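Local coordinates for protein M32 carboxypeptidase (Chitinophagaceae bacterium, PDB 7A03) that probably removes amino acids from the carboxyl end of peptides as a metal-dependent carboxypeptidase of the M32 (Taq) family, at residues T251-D254 against N260-W263; R208-Q213 against A323-Q328; R220-D225 against S264-G269. All coordinates share one frame; numbering follows the deposited sequence.

Contact 1. Residues T251-D254 against N260-W263; sequences TRID and NMTW
Arg252 and Asn260 meet as two flat groups stood across one another. Asn260 ND2 lies over the centre of the Arg252 guanidinium, 3.0 Å from CZ, with the amide and guanidinium planes 71° apart. Both groups are donors there, and Asn260 OD1, 3.1 Å from Arg252 NE, is badly angled for a bond, so the amide nitrogen simply stands over the guanidinium face, with no bond between them. Arg252 has CG set between its own N and carbonyl carbon (chi1 45°) and its chain extended to NE, which carries the guanidinium out to Asn260.

Packing centres on Met261. Its CB comes within 3.2 Å of Arg252 O and its CG within 3.4 Å of Thr251 OG1; both oxygens are buried here and find no partner in the model. The apolar pair is Met261 CG with Ile253 CG1, 3.7 Å apart, the two chains running alongside.

Water supplies the polar link, accepting from Asp254 N and from Met261 N, each at 3.0 Å.

Together these contacts fold a strand-to-helix connection back on itself: the end of strand 247-251 and the residues after it lie against the first turns of helix 258-277, which carries an HExxH sequence consistent with a metallopeptidase core.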
ATOM      1  N   THR A 251      -9.167  -6.059  10.965  1.00 14.28           N
ATOM      2  CA  THR A 251      -9.244  -7.238  10.133  1.00 13.05           C
ATOM      3  C   THR A 251     -10.708  -7.548   9.897  1.00 15.02           C
ATOM      4  O   THR A 251     -11.600  -6.882  10.434  1.00 15.50           O
ATOM      5  CB  THR A 251      -8.442  -8.398  10.733  1.00 15.37           C
ATOM      6  OG1 THR A 251      -8.327  -9.447   9.755  1.00 15.37           O
ATOM      7  CG2 THR A 251      -9.120  -8.942  11.995  1.00 17.09           C
ATOM      8  N   ARG A 252     -10.952  -8.563   9.081  1.00 14.91           N
ATOM      9  CA  ARG A 252     -12.289  -9.053   8.822  1.00 17.36           C
ATOM     10  C   ARG A 252     -12.218 -10.569   8.806  1.00 18.03           C
ATOM     11  O   ARG A 252     -11.221 -11.153   8.373  1.00 18.09           O
ATOM     12  CB  ARG A 252     -12.813  -8.554   7.469  1.00 19.38           C
ATOM     13  CG  ARG A 252     -11.793  -8.670   6.358  1.00 31.42           C
ATOM     14  CD  ARG A 252     -12.374  -8.304   5.004  1.00 39.75           C
ATOM     15  NE  ARG A 252     -11.478  -8.706   3.923  1.00 43.98           N
ATOM     16  CZ  ARG A 252     -11.890  -9.164   2.744  1.00 57.97           C
ATOM     17  NH1 ARG A 252     -13.189  -9.281   2.494  1.00 62.45           N
ATOM     18  NH2 ARG A 252     -11.005  -9.512   1.819  1.00 59.67           N
ATOM     19  N   ILE A 253     -13.275 -11.206   9.276  1.00 17.57           N
ATOM     20  CA  ILE A 253     -13.321 -12.656   9.380  1.00 14.42           C
ATOM     21  C   ILE A 253     -14.423 -13.178   8.472  1.00 18.78           C
ATOM     22  O   ILE A 253     -15.555 -12.688   8.526  1.00 20.96           O
ATOM     23  CB  ILE A 253     -13.568 -13.097  10.830  1.00 14.46           C
ATOM     24  CG1 ILE A 253     -12.414 -12.667  11.723  1.00 17.76           C
ATOM     25  CG2 ILE A 253     -13.760 -14.625  10.902  1.00 19.23           C
ATOM     26  CD1 ILE A 253     -12.750 -12.696  13.179  1.00 19.31           C
ATOM     27  N   ASP A 254     -14.092 -14.183   7.652  1.00 16.55           N
ATOM     28  CA  ASP A 254     -15.073 -14.954   6.889  1.00 14.16           C
ATOM     29  C   ASP A 254     -15.044 -16.363   7.466  1.00 14.54           C
ATOM     30  O   ASP A 254     -14.028 -17.059   7.349  1.00 16.96           O
ATOM     31  CB  ASP A 254     -14.735 -14.968   5.395  1.00 17.35           C
ATOM     32  CG  ASP A 254     -15.855 -15.542   4.546  1.00 21.65           C
ATOM     33  OD1 ASP A 254     -16.620 -16.379   5.060  1.00 21.63           O
ATOM     34  OD2 ASP A 254     -15.978 -15.157   3.359  1.00 28.51           O
ATOM     35  N   ASN A 260      -8.961 -15.496   4.140  1.00 13.40           N
ATOM     36  CA  ASN A 260      -9.172 -14.062   4.315  1.00 15.70           C
ATOM     37  C   ASN A 260      -8.399 -13.529   5.517  1.00 17.80           C
ATOM     38  O   ASN A 260      -7.383 -12.835   5.369  1.00 17.44           O
ATOM     39  CB  ASN A 260     -10.674 -13.789   4.432  1.00 18.53           C
ATOM     40  CG  ASN A 260     -11.025 -12.330   4.252  1.00 31.84           C
ATOM     41  OD1 ASN A 260     -10.340 -11.443   4.759  1.00 42.38           O
ATOM     42  ND2 ASN A 260     -12.121 -12.075   3.543  1.00 33.88           N
ATOM     43  N   MET A 261      -8.874 -13.857   6.715  1.00 15.07           N
ATOM     44  CA  MET A 261      -8.431 -13.142   7.902  1.00 13.60           C
ATOM     45  C   MET A 261      -6.946 -13.317   8.167  1.00 14.09           C
ATOM     46  O   MET A 261      -6.261 -12.343   8.494  1.00 14.21           O
ATOM     47  CB  MET A 261      -9.237 -13.572   9.123  1.00 17.14           C
ATOM     48  CG  MET A 261      -8.957 -12.727  10.351  1.00 14.48           C
ATOM     49  SD  MET A 261      -8.755 -13.683  11.886  1.00 14.24           S
ATOM     50  CE  MET A 261      -7.261 -14.615  11.512  1.00 16.82           C
ATOM     51  N   THR A 262      -6.442 -14.557   8.086  1.00 13.05           N
ATOM     52  CA  THR A 262      -5.088 -14.823   8.558  1.00 13.78           C
ATOM     53  C   THR A 262      -4.078 -13.965   7.799  1.00 12.63           C
ATOM     54  O   THR A 262      -3.210 -13.306   8.401  1.00 11.25           O
ATOM     55  CB  THR A 262      -4.781 -16.321   8.436  1.00 15.14           C
ATOM     56  OG1 THR A 262      -5.428 -17.008   9.521  1.00 14.56           O
ATOM     57  CG2 THR A 262      -3.285 -16.592   8.495  1.00 15.43           C
ATOM     58  N   TRP A 263      -4.209 -13.936   6.470  1.00 12.19           N
ATOM     59  CA  TRP A 263      -3.284 -13.153   5.658  1.00 14.68           C
ATOM     60  C   TRP A 263      -3.577 -11.658   5.725  1.00 13.69           C
ATOM     61  O   TRP A 263      -2.639 -10.854   5.609  1.00 12.44           O
ATOM     62  CB  TRP A 263      -3.185 -13.707   4.225  1.00 11.74           C
ATOM     63  CG  TRP A 263      -2.464 -15.028   4.243  1.00 13.38           C
ATOM     64  CD1 TRP A 263      -1.124 -15.242   4.109  1.00 13.20           C
ATOM     65  CD2 TRP A 263      -3.042 -16.306   4.530  1.00 12.11           C
ATOM     66  NE1 TRP A 263      -0.839 -16.580   4.266  1.00 14.00           N
ATOM     67  CE2 TRP A 263      -2.006 -17.256   4.507  1.00 15.18           C
ATOM     68  CE3 TRP A 263      -4.348 -16.742   4.767  1.00 13.70           C
ATOM     69  CZ2 TRP A 263      -2.237 -18.609   4.733  1.00 14.92           C
ATOM     70  CZ3 TRP A 263      -4.573 -18.075   5.001  1.00 12.28           C
ATOM     71  CH2 TRP A 263      -3.527 -18.994   4.988  1.00 13.23           C
TER
HETATM   72  O   HOH W   1     -11.397 -15.466   7.269  1.00 16.83           O

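Contact 2. Residues R208-Q213 against A323-Q328; sequences RDKQWQ and ALFPEQ
Lys210 and Leu324 mark the closest backbone approach, their CA atoms 7.2 Å apart. Residues 208-213 form the first turns of helix 208-222, with Trp212 N bonded to Arg208 O at 2.9 Å. The partner segment is a helix-to-helix corner: helix 311-324 stops at Leu324, Phe325 leaves helical angles, and the same Phe325 takes the N-cap position of helix 326-329, its O accepting from Gln328 N at 3.1 Å.

Side chains from this corner meet one side of the helix by van der Waals packing. Lys210 supplies its aliphatic part: CB lies 3.6 Å from Phe325 CZ, while CG is 3.8 Å from Leu324 CD1. Further out, Lys210 CE passes 3.4 Å from Leu324 O before a turn at chi4 carries the amine away. Lys210 runs antiparallel to the side chains of Leu324 and Phe325, lying alongside each. With CG anti to its carbonyl carbon (chi1 -63°), the Phe325 ring extends toward the helix, where Gln211 N sits at the ring edge in plane and Gln211 CG comes 3.9 Å from CZ. Leu324 CG lies over one face of that ring, toward its rim.

Phe206, just ahead of helix 208-222, meets Phe325 edge-to-face. Gln211 NE2 is hydrogen-bonded to Phe206 O and also to Asp254 O. Gln211 also touches Met261 of helix 258-277, while Trp212 packs on Gln231 and Ile233 of strand 229-233.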
ATOM      1  N   ARG A 208     -15.300 -18.490  14.099  1.00 17.97           N
ATOM      2  CA  ARG A 208     -14.923 -17.080  14.103  1.00 18.81           C
ATOM      3  C   ARG A 208     -14.042 -16.732  15.296  1.00 20.71           C
ATOM      4  O   ARG A 208     -13.058 -15.994  15.152  1.00 16.65           O
ATOM      5  CB  ARG A 208     -16.186 -16.213  14.106  1.00 24.52           C
ATOM      6  CG  ARG A 208     -15.921 -14.734  14.280  1.00 31.83           C
ATOM      7  CD  ARG A 208     -17.211 -13.942  14.252  1.00 37.22           C
ATOM      8  NE  ARG A 208     -16.954 -12.524  14.022  1.00 44.35           N
ATOM      9  CZ  ARG A 208     -16.927 -11.956  12.820  1.00 47.57           C
ATOM     10  NH1 ARG A 208     -17.145 -12.688  11.735  1.00 49.74           N
ATOM     11  NH2 ARG A 208     -16.682 -10.657  12.702  1.00 44.99           N
ATOM     12  N   ASP A 209     -14.387 -17.228  16.485  1.00 19.08           N
ATOM     13  CA  ASP A 209     -13.604 -16.884  17.670  1.00 18.92           C
ATOM     14  C   ASP A 209     -12.209 -17.494  17.601  1.00 16.78           C
ATOM     15  O   ASP A 209     -11.226 -16.862  18.016  1.00 17.81           O
ATOM     16  CB  ASP A 209     -14.352 -17.307  18.941  1.00 17.68           C
ATOM     17  CG  ASP A 209     -15.501 -16.367  19.281  1.00 32.92           C
ATOM     18  OD1 ASP A 209     -15.667 -15.334  18.589  1.00 33.29           O
ATOM     19  OD2 ASP A 209     -16.241 -16.660  20.245  1.00 39.11           O
ATOM     20  N   LYS A 210     -12.104 -18.710  17.049  1.00 17.78           N
ATOM     21  CA  LYS A 210     -10.794 -19.317  16.838  1.00 13.99           C
ATOM     22  C   LYS A 210      -9.978 -18.525  15.820  1.00 12.92           C
ATOM     23  O   LYS A 210      -8.784 -18.296  16.025  1.00 14.62           O
ATOM     24  CB  LYS A 210     -10.948 -20.770  16.388  1.00 14.39           C
ATOM     25  CG  LYS A 210     -11.348 -21.753  17.498  1.00 23.62           C
ATOM     26  CD  LYS A 210     -11.667 -23.118  16.889  1.00 26.60           C
ATOM     27  CE  LYS A 210     -11.546 -24.238  17.902  1.00 39.64           C
ATOM     28  NZ  LYS A 210     -12.105 -23.843  19.222  1.00 46.66           N
ATOM     29  N   GLN A 211     -10.602 -18.076  14.733  1.00 13.96           N
ATOM     30  CA  GLN A 211      -9.867 -17.230  13.792  1.00 16.36           C
ATOM     31  C   GLN A 211      -9.383 -15.949  14.464  1.00 14.91           C
ATOM     32  O   GLN A 211      -8.232 -15.522  14.272  1.00 12.93           O
ATOM     33  CB  GLN A 211     -10.719 -16.905  12.568  1.00 13.56           C
ATOM     34  CG  GLN A 211     -10.975 -18.087  11.657  1.00 15.74           C
ATOM     35  CD  GLN A 211     -11.426 -17.638  10.301  1.00 16.13           C
ATOM     36  OE1 GLN A 211     -10.673 -16.990   9.578  1.00 15.67           O
ATOM     37  NE2 GLN A 211     -12.660 -17.952   9.945  1.00 16.98           N
ATOM     38  N   TRP A 212     -10.258 -15.300  15.234  1.00 13.25           N
ATOM     39  CA  TRP A 212      -9.877 -14.048  15.879  1.00 13.82           C
ATOM     40  C   TRP A 212      -8.635 -14.239  16.737  1.00 13.26           C
ATOM     41  O   TRP A 212      -7.652 -13.481  16.623  1.00 15.08           O
ATOM     42  CB  TRP A 212     -11.036 -13.525  16.726  1.00 16.67           C
ATOM     43  CG  TRP A 212     -10.640 -12.354  17.548  1.00 17.80           C
ATOM     44  CD1 TRP A 212     -10.257 -12.368  18.849  1.00 19.07           C
ATOM     45  CD2 TRP A 212     -10.579 -10.981  17.125  1.00 16.69           C
ATOM     46  NE1 TRP A 212      -9.959 -11.096  19.275  1.00 19.71           N
ATOM     47  CE2 TRP A 212     -10.130 -10.226  18.231  1.00 16.44           C
ATOM     48  CE3 TRP A 212     -10.832 -10.323  15.916  1.00 16.63           C
ATOM     49  CZ2 TRP A 212      -9.971  -8.835  18.178  1.00 15.46           C
ATOM     50  CZ3 TRP A 212     -10.672  -8.929  15.862  1.00 17.96           C
ATOM     51  CH2 TRP A 212     -10.233  -8.209  16.982  1.00 15.80           C
ATOM     52  N   GLN A 213      -8.652 -15.278  17.588  1.00 14.10           N
ATOM     53  CA  GLN A 213      -7.520 -15.499  18.480  1.00 14.32           C
ATOM     54  C   GLN A 213      -6.269 -15.904  17.708  1.00 13.52           C
ATOM     55  O   GLN A 213      -5.159 -15.544  18.113  1.00 16.62           O
ATOM     56  CB  GLN A 213      -7.877 -16.521  19.559  1.00 19.91           C
ATOM     57  CG  GLN A 213      -6.841 -16.629  20.672  1.00 17.07           C
ATOM     58  CD  GLN A 213      -6.613 -15.316  21.375  1.00 22.73           C
ATOM     59  OE1 GLN A 213      -7.558 -14.691  21.859  1.00 31.24           O
ATOM     60  NE2 GLN A 213      -5.361 -14.872  21.417  1.00 21.84           N
ATOM     61  N   ALA A 323      -4.100 -28.184  14.808  1.00 15.36           N
ATOM     62  CA  ALA A 323      -4.631 -28.411  16.149  1.00 19.55           C
ATOM     63  C   ALA A 323      -5.815 -27.505  16.440  1.00 22.08           C
ATOM     64  O   ALA A 323      -6.735 -27.893  17.179  1.00 20.96           O
ATOM     65  CB  ALA A 323      -3.528 -28.166  17.178  1.00 19.58           C
ATOM     66  N   LEU A 324      -5.797 -26.290  15.886  1.00 17.21           N
ATOM     67  CA  LEU A 324      -6.892 -25.355  16.102  1.00 18.51           C
ATOM     68  C   LEU A 324      -8.144 -25.744  15.316  1.00 21.48           C
ATOM     69  O   LEU A 324      -9.268 -25.546  15.795  1.00 19.65           O
ATOM     70  CB  LEU A 324      -6.429 -23.959  15.703  1.00 17.52           C
ATOM     71  CG  LEU A 324      -7.329 -22.796  16.054  1.00 20.45           C
ATOM     72  CD1 LEU A 324      -7.672 -22.862  17.544  1.00 24.35           C
ATOM     73  CD2 LEU A 324      -6.599 -21.522  15.718  1.00 22.88           C
ATOM     74  N   PHE A 325      -7.977 -26.282  14.104  1.00 18.62           N
ATOM     75  CA  PHE A 325      -9.093 -26.587  13.203  1.00 16.26           C
ATOM     76  C   PHE A 325      -8.996 -28.032  12.713  1.00 17.59           C
ATOM     77  O   PHE A 325      -8.922 -28.294  11.506  1.00 17.21           O
ATOM     78  CB  PHE A 325      -9.086 -25.625  12.012  1.00 18.42           C
ATOM     79  CG  PHE A 325      -9.296 -24.178  12.389  1.00 15.76           C
ATOM     80  CD1 PHE A 325     -10.529 -23.750  12.828  1.00 15.59           C
ATOM     81  CD2 PHE A 325      -8.267 -23.253  12.287  1.00 14.05           C
ATOM     82  CE1 PHE A 325     -10.745 -22.417  13.165  1.00 18.30           C
ATOM     83  CE2 PHE A 325      -8.473 -21.920  12.629  1.00 19.13           C
ATOM     84  CZ  PHE A 325      -9.716 -21.508  13.072  1.00 17.07           C
ATOM     85  N   PRO A 326      -9.009 -29.009  13.622  1.00 15.29           N
ATOM     86  CA  PRO A 326      -8.739 -30.387  13.185  1.00 20.08           C
ATOM     87  C   PRO A 326      -9.815 -30.967  12.284  1.00 14.49           C
ATOM     88  O   PRO A 326      -9.492 -31.793  11.421  1.00 16.45           O
ATOM     89  CB  PRO A 326      -8.607 -31.160  14.503  1.00 15.76           C
ATOM     90  CG  PRO A 326      -9.450 -30.408  15.442  1.00 18.36           C
ATOM     91  CD  PRO A 326      -9.313 -28.941  15.063  1.00 20.10           C
ATOM     92  N   GLU A 327     -11.076 -30.543  12.433  1.00 15.35           N
ATOM     93  CA  GLU A 327     -12.123 -31.066  11.561  1.00 17.31           C
ATOM     94  C   GLU A 327     -11.996 -30.543  10.136  1.00 19.43           C
ATOM     95  O   GLU A 327     -12.513 -31.163   9.205  1.00 19.68           O
ATOM     96  CB  GLU A 327     -13.512 -30.763  12.123  1.00 23.20           C
ATOM     97  CG  GLU A 327     -14.615 -31.521  11.404  1.00 34.25           C
ATOM     98  CD  GLU A 327     -15.930 -31.526  12.153  1.00 49.95           C
ATOM     99  OE1 GLU A 327     -15.927 -31.849  13.362  1.00 54.81           O
ATOM    100  OE2 GLU A 327     -16.966 -31.218  11.522  1.00 49.63           O
ATOM    101  N   GLN A 328     -11.304 -29.423   9.944  1.00 15.78           N
ATOM    102  CA  GLN A 328     -11.128 -28.858   8.615  1.00 15.92           C
ATOM    103  C   GLN A 328      -9.788 -29.223   7.999  1.00 18.45           C
ATOM    104  O   GLN A 328      -9.699 -29.387   6.779  1.00 16.51           O
ATOM    105  CB  GLN A 328     -11.241 -27.327   8.689  1.00 15.60           C
ATOM    106  CG  GLN A 328     -12.633 -26.816   9.085  1.00 16.39           C
ATOM    107  CD  GLN A 328     -12.946 -27.027  10.560  1.00 23.64           C
ATOM    108  OE1 GLN A 328     -12.076 -26.864  11.435  1.00 21.07           O
ATOM    109  NE2 GLN A 328     -14.188 -27.421  10.846  1.00 21.46           N
TER

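Contact 3. Residues R220-D225 against S264-G269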
ATOM      1  N   ARG A 220       1.126 -11.122  17.801  1.00 14.35           N
ATOM      2  CA  ARG A 220       2.032 -11.166  18.943  1.00 16.69           C
ATOM      3  C   ARG A 220       3.357 -11.813  18.553  1.00 12.23           C
ATOM      4  O   ARG A 220       4.437 -11.283  18.841  1.00 13.92           O
ATOM      5  CB  ARG A 220       1.367 -11.955  20.076  1.00 17.94           C
ATOM      6  CG  ARG A 220       1.890 -11.624  21.461  1.00 35.28           C
ATOM      7  CD  ARG A 220       0.873 -10.789  22.226  1.00 46.27           C
ATOM      8  NE  ARG A 220      -0.409 -11.474  22.361  1.00 48.99           N
ATOM      9  CZ  ARG A 220      -1.453 -10.976  23.018  1.00 49.51           C
ATOM     10  NH1 ARG A 220      -1.361  -9.787  23.599  1.00 46.35           N
ATOM     11  NH2 ARG A 220      -2.584 -11.665  23.097  1.00 46.57           N
ATOM     12  N   GLN A 221       3.290 -12.956  17.871  1.00 14.14           N
ATOM     13  CA  GLN A 221       4.510 -13.667  17.509  1.00 13.79           C
ATOM     14  C   GLN A 221       5.368 -12.860  16.544  1.00 13.76           C
ATOM     15  O   GLN A 221       6.602 -12.952  16.590  1.00 15.06           O
ATOM     16  CB  GLN A 221       4.169 -15.027  16.913  1.00 13.53           C
ATOM     17  CG  GLN A 221       3.496 -15.988  17.901  1.00 15.28           C
ATOM     18  CD  GLN A 221       2.950 -17.222  17.207  1.00 14.93           C
ATOM     19  OE1 GLN A 221       3.513 -17.667  16.208  1.00 18.64           O
ATOM     20  NE2 GLN A 221       1.858 -17.772  17.724  1.00 17.20           N
ATOM     21  N   MET A 222       4.737 -12.058  15.677  1.00 14.31           N
ATOM     22  CA  MET A 222       5.495 -11.210  14.756  1.00 13.74           C
ATOM     23  C   MET A 222       6.243 -10.110  15.492  1.00 14.42           C
ATOM     24  O   MET A 222       7.275  -9.631  15.005  1.00 15.37           O
ATOM     25  CB  MET A 222       4.566 -10.578  13.717  1.00 13.34           C
ATOM     26  CG  MET A 222       4.059 -11.549  12.653  1.00 14.17           C
ATOM     27  SD  MET A 222       2.622 -10.907  11.778  1.00 14.60           S
ATOM     28  CE  MET A 222       3.325  -9.526  10.859  1.00 12.88           C
ATOM     29  N   GLY A 223       5.740  -9.692  16.656  1.00 13.96           N
ATOM     30  CA  GLY A 223       6.371  -8.625  17.421  1.00 14.43           C
ATOM     31  C   GLY A 223       5.496  -7.392  17.601  1.00 11.75           C
ATOM     32  O   GLY A 223       5.990  -6.362  18.060  1.00 14.30           O
ATOM     33  N   TYR A 224       4.220  -7.471  17.236  1.00 13.17           N
ATOM     34  CA  TYR A 224       3.319  -6.337  17.416  1.00 10.85           C
ATOM     35  C   TYR A 224       3.131  -6.070  18.906  1.00 16.12           C
ATOM     36  O   TYR A 224       2.848  -6.988  19.687  1.00 17.25           O
ATOM     37  CB  TYR A 224       1.985  -6.688  16.769  1.00 14.51           C
ATOM     38  CG  TYR A 224       0.914  -5.606  16.745  1.00 12.11           C
ATOM     39  CD1 TYR A 224       1.222  -4.291  16.452  1.00 13.37           C
ATOM     40  CD2 TYR A 224      -0.416  -5.938  16.981  1.00 14.03           C
ATOM     41  CE1 TYR A 224       0.215  -3.319  16.413  1.00 13.49           C
ATOM     42  CE2 TYR A 224      -1.413  -4.986  16.939  1.00 15.08           C
ATOM     43  CZ  TYR A 224      -1.083  -3.685  16.662  1.00 12.14           C
ATOM     44  OH  TYR A 224      -2.089  -2.743  16.613  1.00 13.01           O
ATOM     45  N   ASP A 225       3.331  -4.819  19.313  1.00 14.97           N
ATOM     46  CA  ASP A 225       3.261  -4.450  20.728  1.00 13.26           C
ATOM     47  C   ASP A 225       1.809  -4.089  21.020  1.00 14.41           C
ATOM     48  O   ASP A 225       1.335  -3.011  20.642  1.00 13.04           O
ATOM     49  CB  ASP A 225       4.216  -3.291  21.003  1.00 13.99           C
ATOM     50  CG  ASP A 225       4.194  -2.830  22.460  1.00 15.20           C
ATOM     51  OD1 ASP A 225       3.397  -3.368  23.252  1.00 18.04           O
ATOM     52  OD2 ASP A 225       4.993  -1.925  22.792  1.00 17.77           O
ATOM     53  N   SER A 264      -4.840 -11.253   5.928  1.00 14.48           N
ATOM     54  CA  SER A 264      -5.090  -9.837   6.204  1.00 14.49           C
ATOM     55  C   SER A 264      -4.339  -9.399   7.463  1.00 10.87           C
ATOM     56  O   SER A 264      -3.734  -8.315   7.511  1.00 11.79           O
ATOM     57  CB  SER A 264      -6.590  -9.585   6.390  1.00 16.01           C
ATOM     58  OG  SER A 264      -7.303  -9.725   5.178  1.00 18.94           O
ATOM     59  N   CYS A 265      -4.409 -10.224   8.508  1.00 11.80           N
ATOM     60  CA  CYS A 265      -3.780  -9.884   9.775  1.00 10.68           C
ATOM     61  C   CYS A 265      -2.270  -9.786   9.603  1.00 10.79           C
ATOM     62  O   CYS A 265      -1.640  -8.854  10.101  1.00 12.96           O
ATOM     63  CB  CYS A 265      -4.081 -11.002  10.767  1.00 11.40           C
ATOM     64  SG  CYS A 265      -5.707 -10.918  11.511  1.00 12.37           S
ATOM     65  N   ILE A 266      -1.661 -10.741   8.884  1.00 11.00           N
ATOM     66  CA  ILE A 266      -0.210 -10.669   8.711  1.00 11.75           C
ATOM     67  C   ILE A 266       0.175  -9.441   7.890  1.00 11.15           C
ATOM     68  O   ILE A 266       1.164  -8.750   8.187  1.00 11.88           O
ATOM     69  CB  ILE A 266       0.325 -11.963   8.069  1.00 11.39           C
ATOM     70  CG1 ILE A 266      -0.022 -13.179   8.952  1.00 11.45           C
ATOM     71  CG2 ILE A 266       1.831 -11.844   7.834  1.00 11.69           C
ATOM     72  CD1 ILE A 266       0.202 -14.501   8.269  1.00 14.78           C
ATOM     73  N   HIS A 267      -0.617  -9.142   6.858  1.00 11.09           N
ATOM     74  CA  HIS A 267      -0.372  -7.984   6.002  1.00 11.32           C
ATOM     75  C   HIS A 267      -0.394  -6.683   6.816  1.00 10.89           C
ATOM     76  O   HIS A 267       0.556  -5.863   6.778  1.00 12.56           O
ATOM     77  CB  HIS A 267      -1.469  -7.995   4.938  1.00 12.34           C
ATOM     78  CG  HIS A 267      -1.347  -6.926   3.906  1.00 13.36           C
ATOM     79  ND1 HIS A 267      -0.748  -7.132   2.679  1.00 14.34           N
ATOM     80  CD2 HIS A 267      -1.772  -5.642   3.908  1.00 13.62           C
ATOM     81  CE1 HIS A 267      -0.824  -6.023   1.965  1.00 13.57           C
ATOM     82  NE2 HIS A 267      -1.430  -5.099   2.694  1.00 16.34           N
ATOM     83  N   GLU A 268      -1.461  -6.498   7.610  1.00 11.93           N
ATOM     84  CA  GLU A 268      -1.536  -5.310   8.456  1.00 11.79           C
ATOM     85  C   GLU A 268      -0.446  -5.314   9.519  1.00 11.67           C
ATOM     86  O   GLU A 268       0.130  -4.265   9.817  1.00 11.35           O
ATOM     87  CB  GLU A 268      -2.918  -5.168   9.099  1.00 11.74           C
ATOM     88  CG  GLU A 268      -4.067  -5.133   8.110  1.00 14.06           C
ATOM     89  CD  GLU A 268      -3.904  -4.080   7.023  1.00 12.83           C
ATOM     90  OE1 GLU A 268      -3.308  -3.027   7.273  1.00 12.02           O
ATOM     91  OE2 GLU A 268      -4.371  -4.323   5.892  1.00 15.58           O
ATOM     92  N   GLY A 269      -0.137  -6.480  10.090  1.00 11.57           N
ATOM     93  CA  GLY A 269       0.980  -6.560  11.006  1.00 11.38           C
ATOM     94  C   GLY A 269       2.246  -5.972  10.420  1.00 12.92           C
ATOM     95  O   GLY A 269       3.010  -5.292  11.113  1.00 13.04           O
TER
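Gly269, the glycine on which Met222 packs, gives its N-H to Cys265 O at 2.8 Å. This bond belongs, like the one from Glu268 N to Ser264 O, to the regular helix 258-277 that the methionine meets.

The contact itself is carried by one thioether. Met222 runs out nearly straight to its sulfur and then bends at chi3 (68°), which brings CE onto the helix surface between Ile266 and Gly269. There CE lies 3.5 Å from Ile266 O and 3.7 Å from Gly269 C. Ile266 meets it from the side, its CG2 4.1 Å from Met222 SD, the two side chains crossing at about a right angle. The fit depends on the bare glycine: a CB on Gly269 would point at the methionine and fall 2.6 Å from Met222 CE, a clash. An alanine in place of Met222, stripped of all beyond CB, would probably open a gap above Gly269 and leave Ile266 CG2 without its sulfur and methyl neighbours.

Met222 is also the last residue of its helix. Gly223 follows with positive phi (118°) in a Schellman motif; the chain leaves the helix, and Tyr224 then points back toward helix 258-277, its OH within hydrogen-bonding reach of both Val247 O and Arg230 O. Trp303 of helix 293-307 touches both Met222 and Ile266, adding to the apolar cluster.

His267 and Glu268, in a sequence that fits the HExxH metal-site pattern, make no contact with residues 220-225; His267 ND1 is bonded to Glu304 and Glu268 OE1 to Thr239. The chemistry therefore divides by helix side: on one, a buried contact of a thioether with an isoleucine and bare helix backbone, and on another the polar residues of a probable metal site, whose histidines bind no metal in this structure.

In the fold
Following the chain from the N terminus, helix 208-222 is the first element to take part, supplying a segment to contact 2 near its start and one to contact 3 near its end. The chain then passes through the three-strand sheet, and on leaving strand 247-251 closes the short loop of contact 1 against helix 258-277. A little further along that helix, contact 3 closes the larger loop back to 220-225. Contact 2 closes last, when the corner at 323-328 returns to 208-213. The loops are nested, contact 1 inside contact 3 and contact 3 inside contact 2, and none cross. Contacts 1 and 2 also touch directly, through Gln211 with Asp254 and Met261, so helix 208-222 bridges sheet, probable metal-site helix and outlying corner.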